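Local coordinates for protein ethanolamine kinase Pv091845 (Plasmodium vivax, PDB 2QG7) that probably phosphorylates ethanolamine in the first step of phosphatidylethanolamine synthesis, at residues S55-I59 with L72-Y76. Sequence-based numbering, arbitrary orientation.
Sequences SNLRI and LLKKY
Asn-56 lies over one face of the Tyr-76 ring, and the geometry identifies a CH-pi contact: CB of Asn-56 is 4.0 Å from the centroid of the Tyr-76 ring, 25° off its normal. The approach is offset toward the hydroxyl-bearing rim of the ring, since the nearest ring atom to Asn-56 CB is Tyr-76 CZ at 3.6 Å. The amide plane of Asn-56 lies nearly parallel to the ring, 6° apart, and its OD1 accepts a hydrogen bond from Thr-53 N, which helps fix that rotation. CG of Lys-75 flanks the opposite face of the ring.

Leu-72 divides its two methyls between neighbouring parts of the loop. CD2 rests 3.5 Å from Asn-56 O, while CD1 reaches Ile-59 CG1 at 3.7 Å and also approaches Leu-57 O. Leu-57 has CG anti to its carbonyl carbon (chi1 -56°); its CD1 continues the extended chain, while the other methyl, CD2, turns to meet Tyr-76 CD1 at 4.0 Å, obliquely to the ring. Across the segments these are van der Waals contacts plus the one CH-pi contact, with carbonyl oxygens among the atoms touched by the Leu-72 methyls.

Near the protein surface, this contact folds the loop 55-59 back against the C-terminal end of helix 65-75. Helix 84-98 adjoins both segments: Tyr-93 OH hydrogen-bonds Leu-57 O, Tyr-90 OH hydrogen-bonds Leu-73 O, and Leu-57 packs on Thr-86 and Tyr-90.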
loop_
_atom_site.group_PDB
_atom_site.type_symbol
_atom_site.label_atom_id
_atom_site.label_comp_id
_atom_site.label_asym_id
_atom_site.label_seq_id
_atom_site.Cartn_x
_atom_site.Cartn_y
_atom_site.Cartn_z
ATOM N N SER D 55 -14.723 -28.395 -23.850
ATOM C CA SER D 55 -15.906 -29.125 -24.304
ATOM C C SER D 55 -17.081 -28.195 -24.627
ATOM O O SER D 55 -17.945 -28.561 -25.430
ATOM C CB SER D 55 -16.331 -30.166 -23.264
ATOM O OG SER D 55 -15.398 -31.257 -23.208
ATOM N N ASN D 56 -17.130 -27.010 -23.997
ATOM C CA ASN D 56 -18.080 -25.982 -24.420
ATOM C C ASN D 56 -17.880 -25.638 -25.891
ATOM O O ASN D 56 -18.857 -25.486 -26.641
ATOM C CB ASN D 56 -17.968 -24.700 -23.588
ATOM C CG ASN D 56 -18.411 -24.867 -22.134
ATOM O OD1 ASN D 56 -18.078 -24.024 -21.291
ATOM N ND2 ASN D 56 -19.174 -25.930 -21.832
ATOM N N LEU D 57 -16.615 -25.535 -26.302
ATOM C CA LEU D 57 -16.249 -25.039 -27.644
ATOM C C LEU D 57 -15.987 -26.138 -28.682
ATOM O O LEU D 57 -15.465 -25.879 -29.767
ATOM C CB LEU D 57 -15.028 -24.083 -27.557
ATOM C CG LEU D 57 -15.084 -22.850 -26.640
ATOM C CD1 LEU D 57 -13.761 -22.124 -26.622
ATOM C CD2 LEU D 57 -16.240 -21.888 -27.007
ATOM N N ARG D 58 -16.367 -27.365 -28.352
ATOM C CA ARG D 58 -16.063 -28.511 -29.191
ATOM C C ARG D 58 -16.975 -28.549 -30.417
ATOM O O ARG D 58 -18.192 -28.385 -30.312
ATOM C CB ARG D 58 -16.174 -29.801 -28.360
ATOM C CG ARG D 58 -15.252 -30.899 -28.832
ATOM C CD ARG D 58 -14.793 -31.786 -27.686
ATOM N NE ARG D 58 -13.443 -32.304 -27.956
ATOM C CZ ARG D 58 -12.545 -32.608 -27.020
ATOM N NH1 ARG D 58 -11.344 -33.045 -27.397
ATOM N NH2 ARG D 58 -12.833 -32.475 -25.717
ATOM N N ILE D 59 -16.372 -28.750 -31.581
ATOM C CA ILE D 59 -17.121 -28.945 -32.819
ATOM C C ILE D 59 -16.963 -30.417 -33.278
ATOM O O ILE D 59 -15.850 -30.880 -33.575
ATOM C CB ILE D 59 -16.683 -27.941 -33.924
ATOM C CG1 ILE D 59 -17.025 -26.520 -33.506
ATOM C CG2 ILE D 59 -17.367 -28.249 -35.275
ATOM C CD1 ILE D 59 -16.417 -25.468 -34.389
ATOM N N LEU D 72 -21.191 -20.701 -31.368
ATOM C CA LEU D 72 -20.359 -20.867 -30.154
ATOM C C LEU D 72 -19.750 -19.548 -29.689
ATOM O O LEU D 72 -19.566 -19.344 -28.494
ATOM C CB LEU D 72 -19.252 -21.935 -30.335
ATOM C CG LEU D 72 -19.658 -23.415 -30.533
ATOM C CD1 LEU D 72 -18.450 -24.299 -30.913
ATOM C CD2 LEU D 72 -20.438 -23.961 -29.325
ATOM N N LEU D 73 -19.450 -18.665 -30.641
ATOM C CA LEU D 73 -18.937 -17.321 -30.343
ATOM C C LEU D 73 -19.992 -16.439 -29.717
ATOM O O LEU D 73 -19.670 -15.568 -28.912
ATOM C CB LEU D 73 -18.387 -16.636 -31.595
ATOM C CG LEU D 73 -17.009 -17.089 -32.078
ATOM C CD1 LEU D 73 -16.757 -16.575 -33.497
ATOM C CD2 LEU D 73 -15.932 -16.640 -31.152
ATOM N N LYS D 74 -21.243 -16.665 -30.112
ATOM C CA LYS D 74 -22.399 -15.912 -29.618
ATOM C C LYS D 74 -22.864 -16.439 -28.267
ATOM O O LYS D 74 -23.392 -15.683 -27.452
ATOM C CB LYS D 74 -23.561 -16.000 -30.614
ATOM C CG LYS D 74 -23.259 -15.440 -31.993
ATOM C CD LYS D 74 -23.453 -13.908 -32.036
ATOM C CE LYS D 74 -22.729 -13.379 -33.327
ATOM N NZ LYS D 74 -22.900 -11.878 -33.335
ATOM N N LYS D 75 -22.669 -17.734 -28.030
ATOM C CA LYS D 75 -23.080 -18.329 -26.762
ATOM C C LYS D 75 -22.107 -18.086 -25.604
ATOM O O LYS D 75 -22.542 -18.012 -24.457
ATOM C CB LYS D 75 -23.386 -19.826 -26.924
ATOM C CG LYS D 75 -24.022 -20.493 -25.646
ATOM C CD LYS D 75 -24.841 -21.733 -26.010
ATOM C CE LYS D 75 -23.987 -22.980 -26.034
ATOM N NZ LYS D 75 -24.841 -24.203 -26.205
ATOM N N TYR D 76 -20.807 -17.969 -25.903
ATOM C CA TYR D 76 -19.767 -17.854 -24.861
ATOM C C TYR D 76 -19.011 -16.548 -24.961
ATOM O O TYR D 76 -17.955 -16.464 -25.582
ATOM C CB TYR D 76 -18.811 -19.063 -24.885
ATOM C CG TYR D 76 -19.538 -20.367 -24.624
ATOM C CD1 TYR D 76 -19.896 -21.195 -25.675
ATOM C CD2 TYR D 76 -19.911 -20.740 -23.327
ATOM C CE1 TYR D 76 -20.592 -22.371 -25.454
ATOM C CE2 TYR D 76 -20.610 -21.926 -23.087
ATOM C CZ TYR D 76 -20.948 -22.736 -24.162
ATOM O OH TYR D 76 -21.648 -23.911 -23.965
#